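Local atomic coordinates of putative MAR1 (Leishmania donovani, PDB entry 1X9G), a protein that is of unknown function but belongs to the isochorismatase superfamily and has been named as a putative MAR1 ribonuclease. Residues Met13-Lys18 with Ala180-Phe185; Thr21-Val26 with Asn109-Gly114; Arg51-Val56 with Pro82-Leu87; Val135-Asp140 with Pro162-Thr167. One frame throughout, in Å; residues are numbered along the deposited sequence.

Interaction 1: residues Met13-Lys18 with Ala180-Phe185; sequences MPHYSK and AMDPNF
H15 and Y16 reach across from the loop before strand 21-26 to D182 and N184, in the Asx turn that leads into helix 185-191, so two loops are joined by the ends of their side chains while their backbones stay about 10 Å apart. Hydrogen bonds carry this surface contact. H15 NE2 donates to D182 OD1 at 3.1 Å, in a bent bond (144°) that meets the oxygen on its syn side but out of the carboxylate plane. Y16 OH donates a hydrogen bond to the other oxygen, D182 OD2, through its syn lone pair at 2.5 Å, and accepts from N184 ND2 at 2.9 Å, close to the amide plane. Tyrosine suits this place because its hydroxyl can donate and accept at once.

Within the loops, D182 OD2 also receives N184 N at 3.0 Å, on its anti side; this capping bond closes the Asx turn. The two donor rings also pack on each other: H15 CE1 lies over the centre of the Y16 ring. With chi1 at 59°, CG of Y16 lies between its backbone N and carbonyl carbon, and the ring points across the gap. S17 OG lies in plane at the imidazole edge, hydrogen-bonded to H15 ND1 at 2.7 Å.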
loop_
_atom_site.group_PDB
_atom_site.type_symbol
_atom_site.label_atom_id
_atom_site.label_comp_id
_atom_site.label_asym_id
_atom_site.label_seq_id
_atom_site.Cartn_x
_atom_site.Cartn_y
_atom_site.Cartn_z
ATOM N N MET A 13 -12.485 15.680 3.375
ATOM C CA MET A 13 -12.736 17.138 3.485
ATOM C C MET A 13 -14.158 17.418 4.040
ATOM O O MET A 13 -15.132 16.756 3.641
ATOM C CB MET A 13 -12.556 17.856 2.143
ATOM C CG MET A 13 -11.117 17.838 1.664
ATOM S SD MET A 13 -10.631 19.195 0.645
ATOM C CE MET A 13 -10.288 20.440 1.902
ATOM N N PRO A 14 -14.275 18.343 5.006
ATOM C CA PRO A 14 -15.607 18.714 5.490
ATOM C C PRO A 14 -16.224 19.681 4.488
ATOM O O PRO A 14 -15.473 20.207 3.641
ATOM C CB PRO A 14 -15.318 19.414 6.829
ATOM C CG PRO A 14 -13.925 19.916 6.728
ATOM C CD PRO A 14 -13.193 19.086 5.688
ATOM N N HIS A 15 -17.552 19.894 4.569
ATOM C CA HIS A 15 -18.256 20.926 3.786
ATOM C C HIS A 15 -17.466 22.240 3.800
ATOM O O HIS A 15 -16.954 22.640 4.835
ATOM C CB HIS A 15 -19.729 21.145 4.240
ATOM C CG HIS A 15 -20.463 22.098 3.345
ATOM N ND1 HIS A 15 -20.636 23.434 3.661
ATOM C CD2 HIS A 15 -20.945 21.948 2.083
ATOM C CE1 HIS A 15 -21.216 24.058 2.648
ATOM N NE2 HIS A 15 -21.408 23.183 1.675
ATOM N N TYR A 16 -17.366 22.902 2.650
ATOM C CA TYR A 16 -16.550 24.137 2.525
ATOM C C TYR A 16 -16.765 25.234 3.582
ATOM O O TYR A 16 -15.850 26.039 3.826
ATOM C CB TYR A 16 -16.628 24.769 1.120
ATOM C CG TYR A 16 -18.010 25.188 0.622
ATOM C CD1 TYR A 16 -18.589 24.537 -0.473
ATOM C CD2 TYR A 16 -18.716 26.262 1.196
ATOM C CE1 TYR A 16 -19.839 24.907 -0.966
ATOM C CE2 TYR A 16 -19.999 26.653 0.704
ATOM C CZ TYR A 16 -20.550 25.960 -0.387
ATOM O OH TYR A 16 -21.798 26.271 -0.928
ATOM N N SER A 17 -17.946 25.244 4.200
ATOM C CA SER A 17 -18.332 26.282 5.148
ATOM C C SER A 17 -17.961 25.966 6.591
ATOM O O SER A 17 -18.159 26.804 7.474
ATOM C CB SER A 17 -19.848 26.557 5.049
ATOM O OG SER A 17 -20.587 25.417 5.474
ATOM N N LYS A 18 -17.450 24.762 6.839
ATOM C CA LYS A 18 -16.933 24.376 8.158
ATOM C C LYS A 18 -15.417 24.700 8.214
ATOM O O LYS A 18 -14.589 23.984 7.634
ATOM C CB LYS A 18 -17.230 22.888 8.410
ATOM C CG LYS A 18 -16.874 22.354 9.827
ATOM C CD LYS A 18 -17.127 20.819 9.993
ATOM C CE LYS A 18 -16.178 20.149 11.050
ATOM N NZ LYS A 18 -14.716 19.888 10.620
ATOM N N ALA A 180 -25.561 17.773 -4.458
ATOM C CA ALA A 180 -25.770 18.357 -5.797
ATOM C C ALA A 180 -26.835 19.484 -5.816
ATOM O O ALA A 180 -27.048 20.122 -6.850
ATOM C CB ALA A 180 -26.099 17.272 -6.842
ATOM N N MET A 181 -27.496 19.711 -4.675
ATOM C CA MET A 181 -28.448 20.833 -4.507
ATOM C C MET A 181 -27.850 21.955 -3.660
ATOM O O MET A 181 -28.562 22.746 -3.049
ATOM C CB MET A 181 -29.779 20.341 -3.924
ATOM C CG MET A 181 -30.614 19.512 -4.914
ATOM S SD MET A 181 -31.342 20.446 -6.314
ATOM C CE MET A 181 -30.137 20.229 -7.644
ATOM N N ASP A 182 -26.526 22.005 -3.642
ATOM C CA ASP A 182 -25.781 22.985 -2.864
ATOM C C ASP A 182 -25.826 24.310 -3.609
ATOM O O ASP A 182 -25.725 24.304 -4.835
ATOM C CB ASP A 182 -24.321 22.526 -2.716
ATOM C CG ASP A 182 -23.561 23.354 -1.717
ATOM O OD1 ASP A 182 -23.637 23.036 -0.510
ATOM O OD2 ASP A 182 -22.910 24.334 -2.125
ATOM N N PRO A 183 -25.947 25.447 -2.878
ATOM C CA PRO A 183 -26.107 26.748 -3.558
ATOM C C PRO A 183 -24.940 26.991 -4.499
ATOM O O PRO A 183 -25.074 27.701 -5.519
ATOM C CB PRO A 183 -26.087 27.760 -2.405
ATOM C CG PRO A 183 -26.542 27.007 -1.229
ATOM C CD PRO A 183 -25.965 25.611 -1.411
ATOM N N ASN A 184 -23.802 26.378 -4.183
ATOM C CA ASN A 184 -22.632 26.598 -5.020
ATOM C C ASN A 184 -22.338 25.540 -6.090
ATOM O O ASN A 184 -21.415 25.707 -6.887
ATOM C CB ASN A 184 -21.418 27.003 -4.188
ATOM C CG ASN A 184 -21.478 28.449 -3.802
ATOM O OD1 ASN A 184 -21.571 29.331 -4.667
ATOM N ND2 ASN A 184 -21.450 28.715 -2.510
ATOM N N PHE A 185 -23.195 24.525 -6.151
ATOM C CA PHE A 185 -22.965 23.409 -7.026
ATOM C C PHE A 185 -22.854 23.691 -8.531
ATOM O O PHE A 185 -21.897 23.240 -9.140
ATOM C CB PHE A 185 -23.905 22.223 -6.749
ATOM C CG PHE A 185 -23.584 21.040 -7.596
ATOM C CD1 PHE A 185 -24.465 20.607 -8.575
ATOM C CD2 PHE A 185 -22.322 20.421 -7.493
ATOM C CE1 PHE A 185 -24.123 19.511 -9.406
ATOM C CE2 PHE A 185 -21.964 19.361 -8.313
ATOM C CZ PHE A 185 -22.862 18.895 -9.270
#

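Interaction 2: residues Thr21-Val26 with Asn109-Gly114; sequences TAFLCV and NAVVFG
T21 to V26 and N109 to G114 run side by side as two neighbouring parallel strands in the middle of the sheet, a wholly buried pairing close to the centre of the chain. Their segment axes approach to 4.6 Å at 18°. The even residues of 21-26 turn their backbone polar groups to strand 109-114: A22 N bonds to N109 O, V111 N to A22 O, L24 N to V111 O and F113 N to L24 O, and the last link, V26 N to F113 O, measures 2.9 Å. Strand 21-26 gives its other edge to strand 60-67, through F23 and C25. It is thus an inner strand of the six-stranded parallel sheet in the three-layer alpha/beta fold of the isochorismatase family, with helices packed on both faces.

On the face with T21, F23 and C25, V111 CB lies in the plane of the F23 ring at its edge, 3.6 Å from CD2. F113 is turned across to its neighbour: chi1 of 50° swings the ring over the adjoining strand, and one ring face covers L24 O and C25 CA. The CH-pi distance from C25 CA to the F113 centroid is 4.0 Å, while C25 CB comes within 3.5 Å of F113 CE1. Small C25 leaves the large ring this place. On the other face, with A22, A110, L24 and V112, L24 and V112 pack under helix 117-130 and A22 against L104; small and aliphatic residues suit it. The backbone angles of G114 need a residue without a side chain, and V26 O stands where a CB would project.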
loop_
_atom_site.group_PDB
_atom_site.type_symbol
_atom_site.label_atom_id
_atom_site.label_comp_id
_atom_site.label_asym_id
_atom_site.label_seq_id
_atom_site.Cartn_x
_atom_site.Cartn_y
_atom_site.Cartn_z
ATOM N N THR A 21 -9.844 26.625 4.633
ATOM C CA THR A 21 -8.966 25.801 3.828
ATOM C C THR A 21 -8.012 26.686 3.046
ATOM O O THR A 21 -8.454 27.591 2.343
ATOM C CB THR A 21 -9.777 25.030 2.768
ATOM O OG1 THR A 21 -10.617 24.066 3.412
ATOM C CG2 THR A 21 -8.827 24.333 1.753
ATOM N N ALA A 22 -6.712 26.425 3.147
ATOM C CA ALA A 22 -5.744 27.048 2.229
ATOM C C ALA A 22 -5.468 26.133 1.039
ATOM O O ALA A 22 -5.170 24.928 1.205
ATOM C CB ALA A 22 -4.416 27.448 2.946
ATOM N N PHE A 23 -5.630 26.705 -0.153
ATOM C CA PHE A 23 -5.049 26.180 -1.364
ATOM C C PHE A 23 -3.602 26.657 -1.467
ATOM O O PHE A 23 -3.306 27.847 -1.396
ATOM C CB PHE A 23 -5.879 26.574 -2.586
ATOM C CG PHE A 23 -7.342 26.158 -2.490
ATOM C CD1 PHE A 23 -8.353 27.079 -2.693
ATOM C CD2 PHE A 23 -7.697 24.836 -2.194
ATOM C CE1 PHE A 23 -9.720 26.699 -2.604
ATOM C CE2 PHE A 23 -9.050 24.449 -2.104
ATOM C CZ PHE A 23 -10.070 25.397 -2.311
ATOM N N LEU A 24 -2.692 25.700 -1.588
ATOM C CA LEU A 24 -1.271 25.989 -1.568
ATOM C C LEU A 24 -0.667 25.539 -2.870
ATOM O O LEU A 24 -0.593 24.337 -3.132
ATOM C CB LEU A 24 -0.634 25.273 -0.397
ATOM C CG LEU A 24 0.803 25.577 -0.075
ATOM C CD1 LEU A 24 1.096 27.067 -0.343
ATOM C CD2 LEU A 24 1.132 25.135 1.391
ATOM N N CYS A 25 -0.243 26.509 -3.681
ATOM C CA CYS A 25 0.200 26.241 -5.032
ATOM C C CYS A 25 1.723 26.258 -5.066
ATOM O O CYS A 25 2.353 27.332 -5.013
ATOM C CB CYS A 25 -0.390 27.262 -5.995
ATOM S SG CYS A 25 0.278 27.089 -7.666
ATOM N N VAL A 26 2.326 25.068 -5.128
ATOM C CA VAL A 26 3.745 24.996 -4.779
ATOM C C VAL A 26 4.740 24.893 -5.940
ATOM O O VAL A 26 4.701 23.944 -6.681
ATOM C CB VAL A 26 4.072 24.117 -3.494
ATOM C CG1 VAL A 26 2.954 23.246 -3.093
ATOM C CG2 VAL A 26 5.412 23.384 -3.583
ATOM N N ASN A 109 -7.475 23.197 7.184
ATOM C CA ASN A 109 -7.181 22.263 6.106
ATOM C C ASN A 109 -6.285 22.872 5.047
ATOM O O ASN A 109 -6.482 24.010 4.666
ATOM C CB ASN A 109 -8.464 21.833 5.413
ATOM C CG ASN A 109 -9.573 21.562 6.376
ATOM O OD1 ASN A 109 -10.382 22.431 6.635
ATOM N ND2 ASN A 109 -9.610 20.366 6.933
ATOM N N ALA A 110 -5.331 22.109 4.549
ATOM C CA ALA A 110 -4.506 22.546 3.458
ATOM C C ALA A 110 -4.635 21.553 2.332
ATOM O O ALA A 110 -4.494 20.355 2.545
ATOM C CB ALA A 110 -3.074 22.663 3.898
ATOM N N VAL A 111 -4.924 22.065 1.149
ATOM C CA VAL A 111 -4.960 21.342 -0.095
ATOM C C VAL A 111 -3.672 21.737 -0.818
ATOM O O VAL A 111 -3.490 22.906 -1.230
ATOM C CB VAL A 111 -6.183 21.780 -0.924
ATOM C CG1 VAL A 111 -6.184 21.162 -2.329
ATOM C CG2 VAL A 111 -7.494 21.535 -0.180
ATOM N N VAL A 112 -2.768 20.770 -0.977
ATOM C CA VAL A 112 -1.399 21.034 -1.405
ATOM C C VAL A 112 -1.179 20.453 -2.778
ATOM O O VAL A 112 -1.520 19.317 -3.022
ATOM C CB VAL A 112 -0.398 20.479 -0.399
ATOM C CG1 VAL A 112 1.019 20.780 -0.828
ATOM C CG2 VAL A 112 -0.614 21.103 0.932
ATOM N N PHE A 113 -0.669 21.246 -3.709
ATOM C CA PHE A 113 -0.531 20.757 -5.063
ATOM C C PHE A 113 0.677 21.419 -5.688
ATOM O O PHE A 113 1.093 22.416 -5.186
ATOM C CB PHE A 113 -1.820 21.000 -5.853
ATOM C CG PHE A 113 -2.326 22.387 -5.769
ATOM C CD1 PHE A 113 -2.068 23.304 -6.805
ATOM C CD2 PHE A 113 -3.092 22.801 -4.685
ATOM C CE1 PHE A 113 -2.526 24.636 -6.727
ATOM C CE2 PHE A 113 -3.568 24.121 -4.608
ATOM C CZ PHE A 113 -3.269 25.038 -5.637
ATOM N N GLY A 114 1.234 20.844 -6.750
ATOM C CA GLY A 114 2.467 21.311 -7.373
ATOM C C GLY A 114 3.630 20.313 -7.481
ATOM O O GLY A 114 3.429 19.112 -7.528
#

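Interaction 3: residues Arg51-Val56 with Pro82-Leu87; sequences RLHEVV and PKTAHL
The last turn of helix 39-55 meets the type I beta turn P82-A85, which leads into strand 86-90, outermost in the sheet of this chain, through H53 and T84. H53 NE2 and T84 OG1 are 2.8 Å apart in a nearly straight hydrogen bond (164°), and either atom could be the donor. The hydroxyl lies near the imidazole plane, at the NE2 edge of the ring. In T84, chi1 of 39° aims the hydroxyl at the histidine. The ring is held at its second nitrogen too, for H53 ND1 is hydrogen-bonded to T60 OG1. Histidine therefore suits a place that asks for two polar atoms on one flat, buried group.

In the fold, this helix covers one face of the parallel sheet of the isochorismatase domain, and H53 also packs on F23 and Y62 of two sheet strands. P82, the first residue of the turn, fits beside the same imidazole edge: P82 CG lies 3.7 Å from H53 CD2. Its CA side is lined by E54, whose OE2 is 3.5 Å from P82 CA. That carboxylate is fixed from within the helix, one turn back along it, by a salt bridge in which R51 NE meets E54 OE1 at 2.7 Å, with the partner in the guanidinium plane. R51 reaches this position through bends at chi2 and chi3. A second, weak bond runs from R51 NH2 to E54 OE2 at 3.3 Å, and the same NH2 also donates to T80 O, just ahead of the turn.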
loop_
_atom_site.group_PDB
_atom_site.type_symbol
_atom_site.label_atom_id
_atom_site.label_comp_id
_atom_site.label_asym_id
_atom_site.label_seq_id
_atom_site.Cartn_x
_atom_site.Cartn_y
_atom_site.Cartn_z
ATOM N N ARG A 51 -10.177 28.855 -9.521
ATOM C CA ARG A 51 -11.568 29.199 -9.823
ATOM C C ARG A 51 -12.509 28.772 -8.706
ATOM O O ARG A 51 -13.475 29.490 -8.383
ATOM C CB ARG A 51 -12.012 28.587 -11.155
ATOM C CG ARG A 51 -11.075 28.885 -12.368
ATOM C CD ARG A 51 -11.065 30.337 -12.786
ATOM N NE ARG A 51 -10.308 31.219 -11.901
ATOM C CZ ARG A 51 -8.972 31.301 -11.884
ATOM N NH1 ARG A 51 -8.241 30.481 -12.659
ATOM N NH2 ARG A 51 -8.353 32.169 -11.058
ATOM N N LEU A 52 -12.232 27.611 -8.116
ATOM C CA LEU A 52 -12.977 27.130 -6.961
ATOM C C LEU A 52 -12.940 28.107 -5.768
ATOM O O LEU A 52 -13.962 28.323 -5.110
ATOM C CB LEU A 52 -12.479 25.731 -6.520
ATOM C CG LEU A 52 -13.198 25.188 -5.276
ATOM C CD1 LEU A 52 -14.650 25.093 -5.656
ATOM C CD2 LEU A 52 -12.673 23.853 -4.716
ATOM N N HIS A 53 -11.757 28.628 -5.466
ATOM C CA HIS A 53 -11.586 29.518 -4.329
ATOM C C HIS A 53 -12.357 30.836 -4.540
ATOM O O HIS A 53 -12.945 31.357 -3.589
ATOM C CB HIS A 53 -10.096 29.762 -4.058
ATOM C CG HIS A 53 -9.773 31.129 -3.531
ATOM N ND1 HIS A 53 -10.054 31.518 -2.238
ATOM C CD2 HIS A 53 -9.167 32.190 -4.123
ATOM C CE1 HIS A 53 -9.640 32.761 -2.058
ATOM N NE2 HIS A 53 -9.106 33.194 -3.189
ATOM N N GLU A 54 -12.362 31.347 -5.777
ATOM C CA GLU A 54 -13.218 32.483 -6.162
ATOM C C GLU A 54 -14.708 32.211 -5.944
ATOM O O GLU A 54 -15.425 33.098 -5.542
ATOM C CB GLU A 54 -12.941 32.903 -7.597
ATOM C CG GLU A 54 -11.557 33.475 -7.696
ATOM C CD GLU A 54 -11.016 33.524 -9.091
ATOM O OE1 GLU A 54 -11.491 32.761 -9.956
ATOM O OE2 GLU A 54 -10.088 34.333 -9.316
ATOM N N VAL A 55 -15.153 30.970 -6.166
ATOM C CA VAL A 55 -16.511 30.554 -5.786
ATOM C C VAL A 55 -16.728 30.734 -4.276
ATOM O O VAL A 55 -17.769 31.215 -3.852
ATOM C CB VAL A 55 -16.833 29.088 -6.205
ATOM C CG1 VAL A 55 -18.185 28.691 -5.713
ATOM C CG2 VAL A 55 -16.793 28.901 -7.699
ATOM N N VAL A 56 -15.739 30.374 -3.459
ATOM C CA VAL A 56 -15.958 30.317 -2.001
ATOM C C VAL A 56 -14.883 31.032 -1.151
ATOM O O VAL A 56 -14.248 30.418 -0.323
ATOM C CB VAL A 56 -16.241 28.841 -1.506
ATOM C CG1 VAL A 56 -16.787 28.844 -0.066
ATOM C CG2 VAL A 56 -17.274 28.144 -2.419
ATOM N N PRO A 82 -5.843 34.118 -8.548
ATOM C CA PRO A 82 -6.922 34.965 -8.043
ATOM C C PRO A 82 -6.345 36.298 -7.543
ATOM O O PRO A 82 -5.175 36.343 -7.149
ATOM C CB PRO A 82 -7.490 34.156 -6.867
ATOM C CG PRO A 82 -6.838 32.828 -6.904
ATOM C CD PRO A 82 -5.565 32.987 -7.651
ATOM N N LYS A 83 -7.141 37.372 -7.553
ATOM C CA LYS A 83 -6.644 38.670 -7.065
ATOM C C LYS A 83 -6.289 38.594 -5.585
ATOM O O LYS A 83 -5.390 39.296 -5.116
ATOM C CB LYS A 83 -7.654 39.808 -7.306
ATOM C CG LYS A 83 -8.227 39.860 -8.701
ATOM C CD LYS A 83 -7.130 39.967 -9.753
ATOM C CE LYS A 83 -7.723 39.990 -11.152
ATOM N NZ LYS A 83 -6.991 40.976 -12.003
ATOM N N THR A 84 -6.994 37.729 -4.858
ATOM C CA THR A 84 -6.752 37.553 -3.436
ATOM C C THR A 84 -5.464 36.774 -3.076
ATOM O O THR A 84 -5.131 36.679 -1.894
ATOM C CB THR A 84 -7.976 36.903 -2.748
ATOM O OG1 THR A 84 -8.520 35.897 -3.606
ATOM C CG2 THR A 84 -9.064 37.954 -2.469
ATOM N N ALA A 85 -4.743 36.248 -4.071
ATOM C CA ALA A 85 -3.584 35.339 -3.834
ATOM C C ALA A 85 -2.448 35.872 -2.930
ATOM O O ALA A 85 -2.035 37.021 -3.070
ATOM C CB ALA A 85 -2.997 34.847 -5.177
ATOM N N HIS A 86 -1.928 35.045 -2.018
ATOM C CA HIS A 86 -0.791 35.477 -1.201
ATOM C C HIS A 86 0.464 34.888 -1.751
ATOM O O HIS A 86 0.879 33.770 -1.403
ATOM C CB HIS A 86 -0.949 35.125 0.256
ATOM C CG HIS A 86 -2.252 35.566 0.823
ATOM N ND1 HIS A 86 -2.379 36.697 1.596
ATOM C CD2 HIS A 86 -3.498 35.046 0.701
ATOM C CE1 HIS A 86 -3.650 36.855 1.928
ATOM N NE2 HIS A 86 -4.350 35.863 1.401
ATOM N N LEU A 87 1.075 35.652 -2.632
ATOM C CA LEU A 87 2.221 35.186 -3.345
ATOM C C LEU A 87 3.498 35.434 -2.537
ATOM O O LEU A 87 3.719 36.525 -2.063
ATOM C CB LEU A 87 2.184 35.802 -4.730
ATOM C CG LEU A 87 3.352 36.054 -5.643
ATOM C CD1 LEU A 87 4.475 35.038 -5.497
ATOM C CD2 LEU A 87 2.664 35.920 -6.979
#

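Interaction 4: residues Val135-Asp140 with Pro162-Thr167; sequences VFLPKD and PNCEIT
V135 to P138 pair with C164 to T167 as parallel strands whose segment axes are 4.8 Å apart and inclined at 17°, and bonds of the flanking N163 and K139 extend the pairing. Bonds alternate from one strand to the other: V135 N donates to N163 O at 2.7 Å, followed by E165 N to V135 O, L137 N to E165 O and T167 N to L137 O. K139 N bonds to T167 O at 3.0 Å, from above the carbonyl plane. On the side of strand 109-115, where P138 has no N-H, its ring CD packs against V112 O.

On the face with V135 and L137, apolar groups suit the cover of helix 117-130. L137 CD1 touches C164 SG at 3.6 Å and I166 CG1 at 3.9 Å. On the other face, F136 and E165 lie side by side. E165 OE2 comes to the ring edge, 3.5 Å from F136 CE2, with carboxylate and ring planes 77° apart. E165 OE1 makes a long, weak ion pair with R134, and E165 and T167 both pack on L156 of a second subunit. Together with helix 147-158, which links them, the two strands form the last beta-alpha-beta crossover of the sheet, the unit from which such parallel alpha/beta folds are built.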
loop_
_atom_site.group_PDB
_atom_site.type_symbol
_atom_site.label_atom_id
_atom_site.label_comp_id
_atom_site.label_asym_id
_atom_site.label_seq_id
_atom_site.Cartn_x
_atom_site.Cartn_y
_atom_site.Cartn_z
ATOM N N VAL A 135 -4.091 17.604 5.891
ATOM C CA VAL A 135 -3.654 17.822 4.534
ATOM C C VAL A 135 -4.279 16.907 3.465
ATOM O O VAL A 135 -4.480 15.711 3.689
ATOM C CB VAL A 135 -2.108 18.176 4.405
ATOM C CG1 VAL A 135 -1.376 18.132 5.704
ATOM C CG2 VAL A 135 -1.432 17.447 3.282
ATOM N N PHE A 136 -4.653 17.522 2.340
ATOM C CA PHE A 136 -5.355 16.872 1.237
ATOM C C PHE A 136 -4.657 17.189 -0.036
ATOM O O PHE A 136 -4.323 18.350 -0.286
ATOM C CB PHE A 136 -6.802 17.354 1.140
ATOM C CG PHE A 136 -7.559 17.199 2.411
ATOM C CD1 PHE A 136 -7.484 18.186 3.397
ATOM C CD2 PHE A 136 -8.332 16.051 2.642
ATOM C CE1 PHE A 136 -8.196 18.028 4.601
ATOM C CE2 PHE A 136 -9.019 15.865 3.828
ATOM C CZ PHE A 136 -8.967 16.867 4.806
ATOM N N LEU A 137 -4.415 16.164 -0.847
ATOM C CA LEU A 137 -3.493 16.312 -1.953
ATOM C C LEU A 137 -4.135 15.745 -3.197
ATOM O O LEU A 137 -4.488 14.602 -3.221
ATOM C CB LEU A 137 -2.157 15.575 -1.624
ATOM C CG LEU A 137 -1.353 16.106 -0.424
ATOM C CD1 LEU A 137 -0.977 15.028 0.488
ATOM C CD2 LEU A 137 -0.104 16.863 -0.908
ATOM N N PRO A 138 -4.325 16.567 -4.239
ATOM C CA PRO A 138 -4.800 15.962 -5.475
ATOM C C PRO A 138 -3.621 15.409 -6.247
ATOM O O PRO A 138 -2.820 16.215 -6.753
ATOM C CB PRO A 138 -5.386 17.155 -6.229
ATOM C CG PRO A 138 -4.489 18.322 -5.797
ATOM C CD PRO A 138 -4.164 18.038 -4.352
ATOM N N LYS A 139 -3.515 14.080 -6.339
ATOM C CA LYS A 139 -2.415 13.408 -7.058
ATOM C C LYS A 139 -2.310 13.845 -8.505
ATOM O O LYS A 139 -1.245 13.808 -9.133
ATOM C CB LYS A 139 -2.597 11.895 -7.028
ATOM C CG LYS A 139 -1.363 11.158 -7.537
ATOM C CD LYS A 139 -1.531 9.651 -7.355
ATOM C CE LYS A 139 -0.884 8.892 -8.467
ATOM N NZ LYS A 139 -0.356 7.624 -7.862
ATOM N N ASP A 140 -3.485 14.107 -9.024
ATOM C CA ASP A 140 -3.813 14.966 -10.108
ATOM C C ASP A 140 -2.868 16.126 -10.461
ATOM O O ASP A 140 -2.521 16.345 -11.630
ATOM C CB ASP A 140 -5.165 15.569 -9.668
ATOM C CG ASP A 140 -6.127 15.429 -10.696
ATOM O OD1 ASP A 140 -5.743 14.671 -11.593
ATOM O OD2 ASP A 140 -7.206 16.022 -10.690
ATOM N N PRO A 162 -4.263 9.547 9.879
ATOM C CA PRO A 162 -5.543 10.053 9.314
ATOM C C PRO A 162 -5.540 11.503 8.875
ATOM O O PRO A 162 -6.481 11.950 8.229
ATOM C CB PRO A 162 -6.527 9.901 10.469
ATOM C CG PRO A 162 -5.690 9.895 11.718
ATOM C CD PRO A 162 -4.286 9.510 11.362
ATOM N N ASN A 163 -4.490 12.247 9.173
ATOM C CA ASN A 163 -4.520 13.634 8.828
ATOM C C ASN A 163 -3.902 13.986 7.468
ATOM O O ASN A 163 -3.880 15.159 7.113
ATOM C CB ASN A 163 -3.978 14.460 9.983
ATOM C CG ASN A 163 -4.861 14.346 11.208
ATOM O OD1 ASN A 163 -4.401 13.979 12.281
ATOM N ND2 ASN A 163 -6.171 14.592 11.030
ATOM N N CYS A 164 -3.501 12.980 6.681
ATOM C CA CYS A 164 -3.059 13.218 5.312
ATOM C C CYS A 164 -3.857 12.347 4.341
ATOM O O CYS A 164 -4.045 11.185 4.584
ATOM C CB CYS A 164 -1.563 12.931 5.200
ATOM S SG CYS A 164 -0.852 13.370 3.639
ATOM N N GLU A 165 -4.365 12.917 3.250
ATOM C CA GLU A 165 -5.157 12.127 2.289
ATOM C C GLU A 165 -4.888 12.474 0.869
ATOM O O GLU A 165 -4.973 13.646 0.501
ATOM C CB GLU A 165 -6.656 12.267 2.517
ATOM C CG GLU A 165 -7.109 12.020 3.961
ATOM C CD GLU A 165 -8.646 12.085 4.112
ATOM O OE1 GLU A 165 -9.112 11.748 5.216
ATOM O OE2 GLU A 165 -9.361 12.491 3.148
ATOM N N ILE A 166 -4.583 11.463 0.070
ATOM C CA ILE A 166 -4.286 11.653 -1.331
ATOM C C ILE A 166 -5.477 11.188 -2.130
ATOM O O ILE A 166 -5.871 10.014 -2.056
ATOM C CB ILE A 166 -2.976 10.913 -1.753
ATOM C CG1 ILE A 166 -1.796 11.433 -0.919
ATOM C CG2 ILE A 166 -2.626 11.134 -3.261
ATOM C CD1 ILE A 166 -0.595 10.627 -1.107
ATOM N N THR A 167 -6.088 12.107 -2.867
ATOM C CA THR A 167 -7.180 11.712 -3.773
ATOM C C THR A 167 -6.892 12.398 -5.107
ATOM O O THR A 167 -5.802 12.258 -5.641
ATOM C CB THR A 167 -8.599 12.050 -3.213
ATOM O OG1 THR A 167 -8.595 13.395 -2.688
ATOM C CG2 THR A 167 -9.054 11.042 -2.089
#

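How the interactions relate
From the N terminus, the loop at 13-18 comes first, and interaction 1 joins it to 180-185 near the other end, closing a loop that contains all the others. Strand 21-26 follows and closes a second loop at 109-114 (interaction 2). Interaction 3, helix end to turn, lies within that one. Interaction 4 comes after it in series, and none cross. Interactions 2 and 4 share a sheet, since strands 109-115 and 134-143 are neighbours and A110 and V112 pair with F136. F23 packs on L52 and H53 of interaction 3. M13 of interaction 1's N-terminal segment touches V111 and F136, while Y16 packs on V56, tying this N-terminal loop to sheet and helix.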